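Local atomic coordinates of inositol 2-dehydrogenase/D-chiro-inositol 3-dehydrogenase (Lactobacillus casei, PDB entry 4MIY), a protein that oxidises myo-inositol and D-chiro-inositol to their keto derivatives, 2-keto-myo-inositol and 1-keto-D-chiro-inositol, with NAD as the hydride acceptor. Residues Lys119-Gly124 and Pro302-Gly307; Gly146-Val151 and Lys220-Gln225; Ile192-Pro197 and Arg319-Gln324; Ser200-Asn205 and Thr231-Tyr236. One frame throughout, in Å; residues are numbered along the deposited sequence.

Contact 1: Lys119-Gly124 and Pro302-Gly307; sequences KVIQVG and PSAWDG
V123 N donates to P302 O at 2.9 Å, joining the last strand of the NAD-binding Rossmann sheet, 121-123, to the start of helix 304-323. The bond is nearly straight, 167° at the hydrogen, and just before it Q122 CA also faces P302 O, in a CA-H...O contact. In the beta-branched V123, CB faces both carbonyl oxygens, P302 O and S303 O, about equally far from each. One methyl, CG2, beside the backbone N and anti to the carbonyl carbon, carries on to S303 O at 3.5 Å; the other, CG1, is turned beside the carbonyl carbon. Proline suits position 302, since its ring can rest CB against V123 O while its own carbonyl takes the strand N-H. Two residues earlier on the strand, I121 CD1 meets the small A304 CB, in the first turn of the helix, at 4.2 Å, and a water bridges the two backbones there, donating to I121 O and accepting from A304 N.

The helix start is capped by its own residues. S303 and D306 form a capping box: S303 OG accepts a weak bond from W305 N, and D306 returns a carboxylate oxygen to the serine N-H. The other oxygen of D306 forms a salt bridge with R128. G124, which follows V123, touches the bound NAD. In the box, S303 N reaches D306 OD2 at 2.9 Å, on the lone pair anti to OD1.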
loop_
_atom_site.group_PDB
_atom_site.type_symbol
_atom_site.label_atom_id
_atom_site.label_comp_id
_atom_site.label_asym_id
_atom_site.label_seq_id
_atom_site.Cartn_x
_atom_site.Cartn_y
_atom_site.Cartn_z
ATOM N N LYS A 119 34.574 -23.740 -16.221
ATOM C CA LYS A 119 33.191 -23.575 -16.588
ATOM C C LYS A 119 33.028 -22.493 -17.644
ATOM O O LYS A 119 33.653 -21.464 -17.568
ATOM C CB LYS A 119 32.430 -23.224 -15.334
ATOM C CG LYS A 119 30.948 -23.264 -15.422
ATOM C CD LYS A 119 30.354 -22.861 -14.104
ATOM C CE LYS A 119 30.394 -21.387 -13.897
ATOM N NZ LYS A 119 29.609 -20.927 -12.782
ATOM N N VAL A 120 32.183 -22.739 -18.631
ATOM C CA VAL A 120 31.931 -21.777 -19.676
ATOM C C VAL A 120 30.458 -21.504 -19.934
ATOM O O VAL A 120 30.144 -20.612 -20.635
ATOM C CB VAL A 120 32.589 -22.173 -21.014
ATOM C CG1 VAL A 120 34.073 -21.987 -20.936
ATOM C CG2 VAL A 120 32.293 -23.582 -21.348
ATOM N N ILE A 121 29.586 -22.299 -19.351
ATOM C CA ILE A 121 28.172 -22.157 -19.657
ATOM C C ILE A 121 27.393 -21.352 -18.605
ATOM O O ILE A 121 27.477 -21.615 -17.434
ATOM C CB ILE A 121 27.490 -23.494 -19.772
ATOM C CG1 ILE A 121 28.023 -24.275 -20.974
ATOM C CG2 ILE A 121 25.983 -23.296 -19.911
ATOM C CD1 ILE A 121 27.782 -25.743 -20.860
ATOM N N GLN A 122 26.645 -20.382 -19.114
ATOM C CA GLN A 122 25.596 -19.720 -18.363
ATOM C C GLN A 122 24.241 -19.961 -19.026
ATOM O O GLN A 122 24.110 -19.875 -20.208
ATOM C CB GLN A 122 25.877 -18.217 -18.244
ATOM C CG GLN A 122 24.830 -17.464 -17.433
ATOM C CD GLN A 122 25.265 -16.088 -17.059
ATOM O OE1 GLN A 122 26.423 -15.786 -17.042
ATOM N NE2 GLN A 122 24.321 -15.253 -16.774
ATOM N N VAL A 123 23.248 -20.277 -18.216
ATOM C CA VAL A 123 21.906 -20.536 -18.707
ATOM C C VAL A 123 20.983 -19.361 -18.395
ATOM O O VAL A 123 21.037 -18.836 -17.331
ATOM C CB VAL A 123 21.344 -21.786 -18.085
ATOM C CG1 VAL A 123 19.987 -22.046 -18.597
ATOM C CG2 VAL A 123 22.242 -22.937 -18.403
ATOM N N GLY A 124 20.122 -19.008 -19.326
ATOM C CA GLY A 124 19.337 -17.800 -19.224
ATOM C C GLY A 124 18.166 -17.708 -18.248
ATOM O O GLY A 124 17.136 -17.200 -18.608
ATOM N N PRO A 302 23.588 -18.601 -13.450
ATOM C CA PRO A 302 23.090 -19.965 -13.472
ATOM C C PRO A 302 23.909 -20.842 -14.421
ATOM O O PRO A 302 24.171 -20.460 -15.509
ATOM C CB PRO A 302 21.649 -19.794 -13.986
ATOM C CG PRO A 302 21.281 -18.485 -13.507
ATOM C CD PRO A 302 22.496 -17.639 -13.643
ATOM N N SER A 303 24.241 -22.035 -13.951
ATOM C CA SER A 303 25.138 -22.911 -14.664
ATOM C C SER A 303 24.432 -24.067 -15.340
ATOM O O SER A 303 23.240 -24.187 -15.313
ATOM C CB SER A 303 26.163 -23.469 -13.700
ATOM O OG SER A 303 25.563 -24.369 -12.821
ATOM N N ALA A 304 25.222 -24.938 -15.926
ATOM C CA ALA A 304 24.670 -26.105 -16.546
ATOM C C ALA A 304 24.111 -27.011 -15.489
ATOM O O ALA A 304 23.160 -27.700 -15.738
ATOM C CB ALA A 304 25.709 -26.822 -17.369
ATOM N N TRP A 305 24.682 -27.002 -14.311
ATOM C CA TRP A 305 24.097 -27.759 -13.243
ATOM C C TRP A 305 22.675 -27.247 -12.926
ATOM O O TRP A 305 21.781 -28.016 -12.740
ATOM C CB TRP A 305 24.960 -27.754 -11.996
ATOM C CG TRP A 305 24.506 -28.704 -10.967
ATOM C CD1 TRP A 305 23.865 -28.426 -9.834
ATOM C CD2 TRP A 305 24.656 -30.108 -11.011
ATOM N NE1 TRP A 305 23.606 -29.568 -9.146
ATOM C CE2 TRP A 305 24.079 -30.619 -9.865
ATOM C CE3 TRP A 305 25.232 -30.981 -11.915
ATOM C CZ2 TRP A 305 24.065 -31.968 -9.587
ATOM C CZ3 TRP A 305 25.221 -32.324 -11.631
ATOM C CH2 TRP A 305 24.633 -32.799 -10.496
ATOM N N ASP A 306 22.524 -25.938 -12.810
ATOM C CA ASP A 306 21.211 -25.330 -12.659
ATOM C C ASP A 306 20.279 -25.738 -13.774
ATOM O O ASP A 306 19.150 -26.021 -13.554
ATOM C CB ASP A 306 21.346 -23.807 -12.583
ATOM C CG ASP A 306 22.048 -23.351 -11.326
ATOM O OD1 ASP A 306 21.628 -23.737 -10.241
ATOM O OD2 ASP A 306 23.005 -22.623 -11.441
ATOM N N GLY A 307 20.773 -25.778 -14.980
ATOM C CA GLY A 307 19.986 -26.255 -16.079
ATOM C C GLY A 307 19.548 -27.698 -15.947
ATOM O O GLY A 307 18.460 -28.044 -16.301
HETATM O O HOH W 1 27.929 -24.159 -16.313
#

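Contact 2: Gly146-Val151 and Lys220-Gln225. With SO4 (sulfate ion), chain U.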
loop_
_atom_site.group_PDB
_atom_site.type_symbol
_atom_site.label_atom_id
_atom_site.label_comp_id
_atom_site.label_asym_id
_atom_site.label_seq_id
_atom_site.Cartn_x
_atom_site.Cartn_y
_atom_site.Cartn_z
ATOM N N GLY A 146 13.805 -15.838 10.392
ATOM C CA GLY A 146 14.097 -17.203 10.729
ATOM C C GLY A 146 14.103 -18.110 9.524
ATOM O O GLY A 146 14.275 -17.689 8.439
ATOM N N ALA A 147 13.880 -19.384 9.749
ATOM C CA ALA A 147 13.891 -20.348 8.675
ATOM C C ALA A 147 12.629 -20.279 7.824
ATOM O O ALA A 147 11.563 -20.110 8.314
ATOM C CB ALA A 147 14.062 -21.731 9.234
ATOM N N PRO A 148 12.797 -20.453 6.527
ATOM C CA PRO A 148 11.682 -20.507 5.593
ATOM C C PRO A 148 10.900 -21.796 5.666
ATOM O O PRO A 148 11.424 -22.838 5.466
ATOM C CB PRO A 148 12.353 -20.351 4.250
ATOM C CG PRO A 148 13.735 -20.817 4.465
ATOM C CD PRO A 148 14.093 -20.440 5.839
ATOM N N LEU A 149 9.620 -21.676 5.928
ATOM C CA LEU A 149 8.795 -22.821 6.202
ATOM C C LEU A 149 7.938 -23.143 5.012
ATOM O O LEU A 149 7.776 -24.262 4.661
ATOM C CB LEU A 149 7.918 -22.535 7.405
ATOM C CG LEU A 149 8.653 -22.189 8.682
ATOM C CD1 LEU A 149 7.688 -21.740 9.732
ATOM C CD2 LEU A 149 9.488 -23.365 9.140
ATOM N N VAL A 150 7.373 -22.101 4.430
ATOM C CA VAL A 150 6.493 -22.180 3.292
ATOM C C VAL A 150 6.812 -21.026 2.343
ATOM O O VAL A 150 7.178 -19.995 2.778
ATOM C CB VAL A 150 5.007 -22.122 3.714
ATOM C CG1 VAL A 150 4.080 -22.135 2.488
ATOM C CG2 VAL A 150 4.672 -23.262 4.648
ATOM N N VAL A 151 6.701 -21.271 1.050
ATOM C CA VAL A 151 6.790 -20.245 0.037
ATOM C C VAL A 151 5.513 -20.277 -0.801
ATOM O O VAL A 151 5.095 -21.312 -1.240
ATOM C CB VAL A 151 7.999 -20.433 -0.892
ATOM C CG1 VAL A 151 8.027 -19.399 -1.994
ATOM C CG2 VAL A 151 9.281 -20.396 -0.141
ATOM N N LYS A 220 15.013 -29.654 3.328
ATOM C CA LYS A 220 14.793 -29.168 4.673
ATOM C C LYS A 220 13.328 -29.092 5.066
ATOM O O LYS A 220 13.039 -28.848 6.176
ATOM C CB LYS A 220 15.474 -27.834 4.942
ATOM C CG LYS A 220 16.947 -27.875 4.923
ATOM C CD LYS A 220 17.527 -26.491 5.168
ATOM C CE LYS A 220 19.000 -26.493 5.107
ATOM N NZ LYS A 220 19.653 -25.208 5.460
ATOM N N GLY A 221 12.433 -29.350 4.138
ATOM C CA GLY A 221 11.032 -29.482 4.455
ATOM C C GLY A 221 10.151 -28.318 4.056
ATOM O O GLY A 221 8.993 -28.350 4.261
ATOM N N THR A 222 10.752 -27.305 3.488
ATOM C CA THR A 222 10.012 -26.180 3.005
ATOM C C THR A 222 9.069 -26.631 1.923
ATOM O O THR A 222 9.416 -27.393 1.089
ATOM C CB THR A 222 10.971 -25.122 2.437
ATOM O OG1 THR A 222 11.884 -24.758 3.458
ATOM C CG2 THR A 222 10.211 -23.885 1.984
ATOM N N VAL A 223 7.844 -26.146 1.990
ATOM C CA VAL A 223 6.873 -26.409 0.973
ATOM C C VAL A 223 6.610 -25.157 0.148
ATOM O O VAL A 223 6.378 -24.099 0.677
ATOM C CB VAL A 223 5.564 -26.931 1.575
ATOM C CG1 VAL A 223 4.568 -27.139 0.513
ATOM C CG2 VAL A 223 5.808 -28.204 2.291
ATOM N N ILE A 224 6.647 -25.342 -1.156
ATOM C CA ILE A 224 6.426 -24.304 -2.114
ATOM C C ILE A 224 5.115 -24.533 -2.862
ATOM O O ILE A 224 4.919 -25.552 -3.443
ATOM C CB ILE A 224 7.583 -24.227 -3.107
ATOM C CG1 ILE A 224 8.900 -24.029 -2.368
ATOM C CG2 ILE A 224 7.366 -23.136 -4.087
ATOM C CD1 ILE A 224 10.014 -24.706 -3.000
ATOM N N GLN A 225 4.235 -23.552 -2.778
ATOM C CA GLN A 225 2.982 -23.563 -3.489
ATOM C C GLN A 225 2.953 -22.509 -4.575
ATOM O O GLN A 225 2.899 -21.352 -4.281
ATOM C CB GLN A 225 1.819 -23.330 -2.532
ATOM C CG GLN A 225 1.658 -24.374 -1.471
ATOM C CD GLN A 225 0.507 -24.127 -0.567
ATOM O OE1 GLN A 225 0.240 -23.041 -0.209
ATOM N NE2 GLN A 225 -0.178 -25.151 -0.220
HETATM S S SO4 U . 17.605 -23.001 7.322
HETATM O O1 SO4 U . 18.856 -23.082 6.640
HETATM O O2 SO4 U . 17.540 -24.006 8.345
HETATM O O3 SO4 U . 17.514 -21.726 7.914
HETATM O O4 SO4 U . 16.586 -23.151 6.348
#
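P148 O takes the hydroxyl proton of T222 OG1 at 2.8 Å, the shortest hydrogen bond between the two segments, and a weak bond from R198 of the second subunit. It opens a parallel pairing of strands 148-156 and 223-229 in the mixed sheet of the C-terminal alpha/beta domain. Threonine suits this place just before strand 223-229 because its two branches divide the work: OG1, anti to the carbonyl carbon (chi1 -57°), reaches P148 O from above the carbonyl plane, while CG2 lies 4.2 Å from V151 CG2.

The backbone bonds then pass to and fro: V223 N to L149 O at 3.3 Å, V151 N to V223 O at 2.9 Å, Q225 N to V151 O at 2.9 Å. L149 and V150 both face I243 on the other neighbouring strand, a classic beta bulge. V151 and I224 share one face, where V151 CB meets I224 CG1 and helix 168-185 covers the isoleucine; V150 and V223 lie on the other, against the second subunit. Beyond the strand ends a sulfate, probably from the crystallisation liquor, is held between R198 of that subunit and the extended K220, whose NZ donates to sulfate O1 at 2.6 Å.

Contact 3: Ile192-Pro197 and Arg319-Gln324; sequences IQITYP and RSQKDQ
Four hydrogen bonds link the strand to the helix end, and all use at least one side chain. I194 N points almost straight at S320 OG (3.0 Å, 176°); the same hydroxyl is hydrogen-bonded to E325 O, so a serine can serve here as acceptor and donor at once. Y196 OH gives its proton to Q321 O at 2.7 Å, in the carbonyl plane and on a lone pair, and is also bonded to N166. Q324 is used at both ends: its backbone O receives Q193 NE2 at 3.1 Å, and its side-chain OE1 receives Y196 N at 2.8 Å, the donor standing above the amide plane. The extended Q193 chain, with CG anti to the backbone N (chi1 -178°), carries its amide across to that backbone oxygen, which lies nearly in the amide plane.

These bonds fasten strand 189-195, part of the mixed sheet of the C-terminal alpha/beta domain, to the end of helix 304-323. Q324 is the residue that leaves the helix, with positive phi, and this turn brings it beside T195 and Y196.

The nonpolar packing comes from I194, which faces the helix: CG1 packs on S320 CB, and CG2 meets Q321 CG at 4.0 Å. A ring-amide contact is made by Y196 and Q324, whose planes are inclined 38° to each other, with CD2 3.5 Å from NE2; H209 stacks on the same ring. The last kind is a CA-H...O contact: I194 O, buried here, finds no hydrogen-bond donor, and Q324 CA approaches it at 3.3 Å.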
loop_
_atom_site.group_PDB
_atom_site.type_symbol
_atom_site.label_atom_id
_atom_site.label_comp_id
_atom_site.label_asym_id
_atom_site.label_seq_id
_atom_site.Cartn_x
_atom_site.Cartn_y
_atom_site.Cartn_z
ATOM N N ILE A 192 7.700 -32.951 -6.568
ATOM C CA ILE A 192 6.810 -32.028 -7.227
ATOM C C ILE A 192 5.461 -32.675 -7.529
ATOM O O ILE A 192 5.407 -33.813 -7.879
ATOM C CB ILE A 192 7.427 -31.393 -8.488
ATOM C CG1 ILE A 192 6.610 -30.208 -8.985
ATOM C CG2 ILE A 192 7.631 -32.411 -9.561
ATOM C CD1 ILE A 192 7.374 -29.355 -9.915
ATOM N N GLN A 193 4.382 -31.922 -7.329
ATOM C CA GLN A 193 3.021 -32.362 -7.615
ATOM C C GLN A 193 2.255 -31.250 -8.294
ATOM O O GLN A 193 2.243 -30.149 -7.822
ATOM C CB GLN A 193 2.303 -32.803 -6.347
ATOM C CG GLN A 193 0.906 -33.319 -6.592
ATOM C CD GLN A 193 0.160 -33.749 -5.356
ATOM O OE1 GLN A 193 0.372 -33.263 -4.280
ATOM N NE2 GLN A 193 -0.721 -34.693 -5.524
ATOM N N ILE A 194 1.679 -31.557 -9.444
ATOM C CA ILE A 194 0.831 -30.666 -10.190
ATOM C C ILE A 194 -0.618 -31.089 -10.035
ATOM O O ILE A 194 -0.944 -32.195 -10.303
ATOM C CB ILE A 194 1.142 -30.749 -11.652
ATOM C CG1 ILE A 194 2.624 -30.494 -11.869
ATOM C CG2 ILE A 194 0.345 -29.761 -12.391
ATOM C CD1 ILE A 194 3.051 -29.088 -11.612
ATOM N N THR A 195 -1.463 -30.193 -9.571
ATOM C CA THR A 195 -2.876 -30.447 -9.485
ATOM C C THR A 195 -3.673 -29.422 -10.297
ATOM O O THR A 195 -3.227 -28.327 -10.530
ATOM C CB THR A 195 -3.379 -30.415 -8.054
ATOM O OG1 THR A 195 -2.949 -29.236 -7.437
ATOM C CG2 THR A 195 -2.884 -31.541 -7.289
ATOM N N TYR A 196 -4.857 -29.828 -10.711
ATOM C CA TYR A 196 -5.707 -29.061 -11.562
ATOM C C TYR A 196 -6.985 -28.660 -10.859
ATOM O O TYR A 196 -7.815 -29.472 -10.590
ATOM C CB TYR A 196 -6.081 -29.870 -12.783
ATOM C CG TYR A 196 -4.947 -30.375 -13.635
ATOM C CD1 TYR A 196 -3.858 -29.616 -13.905
ATOM C CD2 TYR A 196 -5.022 -31.596 -14.237
ATOM C CE1 TYR A 196 -2.871 -30.060 -14.696
ATOM C CE2 TYR A 196 -4.025 -32.048 -15.034
ATOM C CZ TYR A 196 -2.948 -31.278 -15.264
ATOM O OH TYR A 196 -1.942 -31.691 -16.058
ATOM N N PRO A 197 -7.121 -27.369 -10.542
ATOM C CA PRO A 197 -8.402 -26.827 -10.093
ATOM C C PRO A 197 -9.375 -26.857 -11.243
ATOM O O PRO A 197 -9.033 -27.319 -12.298
ATOM C CB PRO A 197 -8.086 -25.394 -9.752
ATOM C CG PRO A 197 -6.608 -25.294 -9.764
ATOM C CD PRO A 197 -6.075 -26.344 -10.596
ATOM N N ARG A 319 5.542 -35.412 -15.759
ATOM C CA ARG A 319 5.025 -36.693 -15.375
ATOM C C ARG A 319 3.813 -36.526 -14.475
ATOM O O ARG A 319 2.811 -37.141 -14.679
ATOM C CB ARG A 319 6.112 -37.492 -14.685
ATOM C CG ARG A 319 5.711 -38.841 -14.199
ATOM C CD ARG A 319 6.914 -39.743 -13.894
ATOM N NE ARG A 319 8.010 -39.624 -14.838
ATOM C CZ ARG A 319 8.168 -40.421 -15.891
ATOM N NH1 ARG A 319 7.322 -41.414 -16.127
ATOM N NH2 ARG A 319 9.198 -40.256 -16.701
ATOM N N SER A 320 3.918 -35.615 -13.516
ATOM C CA SER A 320 2.838 -35.361 -12.598
ATOM C C SER A 320 1.593 -34.840 -13.293
ATOM O O SER A 320 0.518 -35.121 -12.874
ATOM C CB SER A 320 3.266 -34.371 -11.508
ATOM O OG SER A 320 2.282 -34.239 -10.519
ATOM N N GLN A 321 1.765 -34.098 -14.363
ATOM C CA GLN A 321 0.625 -33.561 -15.097
ATOM C C GLN A 321 -0.317 -34.628 -15.647
ATOM O O GLN A 321 -1.426 -34.360 -15.933
ATOM C CB GLN A 321 1.087 -32.689 -16.254
ATOM C CG GLN A 321 1.541 -31.274 -15.895
ATOM C CD GLN A 321 1.953 -30.479 -17.105
ATOM O OE1 GLN A 321 2.651 -30.960 -17.948
ATOM N NE2 GLN A 321 1.501 -29.265 -17.182
ATOM N N LYS A 322 0.202 -35.829 -15.824
ATOM C CA LYS A 322 -0.586 -36.918 -16.367
ATOM C C LYS A 322 -1.641 -37.359 -15.423
ATOM O O LYS A 322 -2.749 -37.516 -15.820
ATOM C CB LYS A 322 0.289 -38.099 -16.789
ATOM C CG LYS A 322 1.223 -37.798 -17.881
ATOM C CD LYS A 322 2.401 -38.775 -17.869
ATOM C CE LYS A 322 3.184 -38.767 -19.158
ATOM N NZ LYS A 322 2.416 -37.993 -20.170
ATOM N N ASP A 323 -1.294 -37.534 -14.168
ATOM C CA ASP A 323 -2.220 -38.092 -13.197
ATOM C C ASP A 323 -2.410 -37.315 -11.913
ATOM O O ASP A 323 -3.068 -37.767 -11.020
ATOM C CB ASP A 323 -1.808 -39.526 -12.835
ATOM C CG ASP A 323 -0.380 -39.637 -12.224
ATOM O OD1 ASP A 323 0.270 -38.638 -11.870
ATOM O OD2 ASP A 323 0.072 -40.795 -12.078
ATOM N N GLN A 324 -1.801 -36.153 -11.839
ATOM C CA GLN A 324 -1.836 -35.340 -10.645
ATOM C C GLN A 324 -1.241 -35.985 -9.396
ATOM O O GLN A 324 -1.559 -35.613 -8.313
ATOM C CB GLN A 324 -3.239 -34.810 -10.370
ATOM C CG GLN A 324 -3.799 -33.977 -11.481
ATOM C CD GLN A 324 -5.152 -33.450 -11.183
ATOM O OE1 GLN A 324 -5.324 -32.590 -10.358
ATOM N NE2 GLN A 324 -6.132 -33.983 -11.861
#

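Contact 4: Ser200-Asn205 and Thr231-Tyr236; sequences SAEVRN and TAQYGY
E202 lies against T231 and Q233 without a direct hydrogen bond between the two segments. Its CB comes 3.8 Å from T231 OG1 and also touches Q233 NE2. Beyond CB the chain bends at chi2 (-63°), which lays the carboxylate over the Q233 amide, OE2 being 3.7 Å from CD; the two flat groups are inclined by 48°. Glutamate fits because its methylene groups can cover a threonine and its polar end can lie beside an amide. V203 adds a smaller apolar touch, CG2 to T231 CG2 at 4.2 Å, the two side chains crossing at about a right angle.

The polar link is made through water. A water sits 2.7 Å from S200 OG and donates to T231 OG1 at 2.9 Å, spanning a gap that the two hydroxyls, 3.9 Å apart, leave between them. T231 OG1 is also bonded to the carboxylate of D210.

In the next shell, each segment fixes its own side chains. Q233 folds back so that NE2 donates to T231 O at 2.8 Å, from above the carbonyl plane. S200 OG accepts from E202 N at 2.9 Å, which probably helps to hold the glutamate over T231. Farther out, Q233 NE2 is bonded to N159 as well, and E245 of the second subunit packs on S200 and Q233 and accepts from A201 N, so this place also belongs to a subunit interface. The bond from E202 N makes an ST turn of S200, set within the type I beta turn from S200 to V203, in a loop joining strands of the C-terminal alpha/beta domain.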
loop_
_atom_site.group_PDB
_atom_site.type_symbol
_atom_site.label_atom_id
_atom_site.label_comp_id
_atom_site.label_asym_id
_atom_site.label_seq_id
_atom_site.Cartn_x
_atom_site.Cartn_y
_atom_site.Cartn_z
ATOM N N SER A 200 -10.613 -23.092 -16.328
ATOM C CA SER A 200 -11.088 -21.780 -16.660
ATOM C C SER A 200 -11.803 -21.767 -17.971
ATOM O O SER A 200 -11.360 -22.340 -18.908
ATOM C CB SER A 200 -9.932 -20.808 -16.790
ATOM O OG SER A 200 -10.424 -19.595 -17.261
ATOM N N ALA A 201 -12.884 -21.021 -18.023
ATOM C CA ALA A 201 -13.592 -20.830 -19.273
ATOM C C ALA A 201 -12.833 -20.037 -20.290
ATOM O O ALA A 201 -13.242 -19.974 -21.415
ATOM C CB ALA A 201 -14.932 -20.204 -19.020
ATOM N N GLU A 202 -11.720 -19.437 -19.897
ATOM C CA GLU A 202 -10.942 -18.621 -20.807
ATOM C C GLU A 202 -9.972 -19.409 -21.679
ATOM O O GLU A 202 -9.433 -18.871 -22.591
ATOM C CB GLU A 202 -10.178 -17.500 -20.094
ATOM C CG GLU A 202 -10.992 -16.547 -19.283
ATOM C CD GLU A 202 -11.978 -15.758 -20.081
ATOM O OE1 GLU A 202 -13.121 -15.620 -19.631
ATOM O OE2 GLU A 202 -11.617 -15.289 -21.140
ATOM N N VAL A 203 -9.796 -20.681 -21.400
ATOM C CA VAL A 203 -8.889 -21.511 -22.146
ATOM C C VAL A 203 -9.451 -21.841 -23.526
ATOM O O VAL A 203 -10.574 -22.225 -23.649
ATOM C CB VAL A 203 -8.548 -22.813 -21.401
ATOM C CG1 VAL A 203 -7.729 -23.693 -22.258
ATOM C CG2 VAL A 203 -7.795 -22.540 -20.125
ATOM N N ARG A 204 -8.630 -21.643 -24.539
ATOM C CA ARG A 204 -9.011 -21.806 -25.923
ATOM C C ARG A 204 -8.145 -22.846 -26.592
ATOM O O ARG A 204 -8.253 -23.051 -27.781
ATOM C CB ARG A 204 -8.818 -20.492 -26.660
ATOM C CG ARG A 204 -9.748 -19.397 -26.268
ATOM C CD ARG A 204 -11.154 -19.841 -26.466
ATOM N NE ARG A 204 -11.836 -19.267 -27.614
ATOM C CZ ARG A 204 -12.616 -19.972 -28.435
ATOM N NH1 ARG A 204 -12.798 -21.257 -28.219
ATOM N NH2 ARG A 204 -13.215 -19.402 -29.465
ATOM N N ASN A 205 -7.269 -23.473 -25.826
ATOM C CA ASN A 205 -6.255 -24.331 -26.375
ATOM C C ASN A 205 -6.443 -25.782 -26.029
ATOM O O ASN A 205 -6.570 -26.118 -24.881
ATOM C CB ASN A 205 -4.866 -23.905 -25.876
ATOM C CG ASN A 205 -4.414 -22.580 -26.431
ATOM O OD1 ASN A 205 -5.197 -21.754 -26.784
ATOM N ND2 ASN A 205 -3.139 -22.397 -26.497
ATOM N N THR A 231 -4.186 -17.649 -18.399
ATOM C CA THR A 231 -5.295 -17.002 -19.070
ATOM C C THR A 231 -6.043 -16.041 -18.140
ATOM O O THR A 231 -7.211 -15.850 -18.251
ATOM C CB THR A 231 -6.314 -18.017 -19.673
ATOM O OG1 THR A 231 -6.920 -18.774 -18.642
ATOM C CG2 THR A 231 -5.659 -18.963 -20.622
ATOM N N ALA A 232 -5.294 -15.443 -17.241
ATOM C CA ALA A 232 -5.826 -14.649 -16.170
ATOM C C ALA A 232 -6.494 -13.348 -16.550
ATOM O O ALA A 232 -7.144 -12.775 -15.749
ATOM C CB ALA A 232 -4.716 -14.369 -15.174
ATOM N N GLN A 233 -6.257 -12.908 -17.774
ATOM C CA GLN A 233 -6.837 -11.728 -18.396
ATOM C C GLN A 233 -6.315 -10.355 -17.917
ATOM O O GLN A 233 -6.035 -9.507 -18.693
ATOM C CB GLN A 233 -8.372 -11.740 -18.357
ATOM C CG GLN A 233 -9.021 -13.002 -18.901
ATOM C CD GLN A 233 -8.657 -13.291 -20.329
ATOM O OE1 GLN A 233 -8.888 -12.503 -21.189
ATOM N NE2 GLN A 233 -8.084 -14.432 -20.560
ATOM N N TYR A 234 -6.180 -10.189 -16.616
ATOM C CA TYR A 234 -6.017 -8.864 -16.058
ATOM C C TYR A 234 -4.623 -8.262 -16.263
ATOM O O TYR A 234 -4.482 -7.098 -16.299
ATOM C CB TYR A 234 -6.395 -8.823 -14.566
ATOM C CG TYR A 234 -5.366 -9.347 -13.597
ATOM C CD1 TYR A 234 -4.359 -8.549 -13.144
ATOM C CD2 TYR A 234 -5.412 -10.625 -13.142
ATOM C CE1 TYR A 234 -3.431 -9.011 -12.280
ATOM C CE2 TYR A 234 -4.477 -11.098 -12.278
ATOM C CZ TYR A 234 -3.503 -10.284 -11.842
ATOM O OH TYR A 234 -2.541 -10.732 -10.984
ATOM N N GLY A 235 -3.619 -9.107 -16.355
ATOM C CA GLY A 235 -2.255 -8.668 -16.363
ATOM C C GLY A 235 -1.213 -9.759 -16.256
ATOM O O GLY A 235 -1.535 -10.901 -16.145
ATOM N N TYR A 236 0.041 -9.344 -16.357
ATOM C CA TYR A 236 1.184 -10.170 -16.079
ATOM C C TYR A 236 1.728 -9.820 -14.704
ATOM O O TYR A 236 2.033 -8.695 -14.436
ATOM C CB TYR A 236 2.289 -10.041 -17.154
ATOM C CG TYR A 236 3.422 -11.003 -16.895
ATOM C CD1 TYR A 236 3.348 -12.299 -17.327
ATOM C CD2 TYR A 236 4.535 -10.643 -16.160
ATOM C CE1 TYR A 236 4.318 -13.173 -17.056
ATOM C CE2 TYR A 236 5.512 -11.531 -15.892
ATOM C CZ TYR A 236 5.399 -12.799 -16.315
ATOM O OH TYR A 236 6.376 -13.706 -16.031
HETATM O O HOH W 2 -8.644 -17.728 -16.517
#

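From the N terminus the chain builds the Rossmann sheet, and at its last strand, 121-123, contact 1 opens; it closes 178 residues later at the start of helix 304-323, joining the NAD-binding part to the C-terminal domain. Contacts 2 and 4 nest inside that loop. Contact 2 pairs strands 148-156 and 223-229, and contact 4 joins two loops of the same domain; these two cross along the chain, and both touch the second subunit. Contact 3 encloses contact 4 and crosses contacts 1 and 2, bringing strand 189-195 to the far end of the helix that contact 1 uses at its start. The centres of contacts 1 and 3 are 28 Å apart.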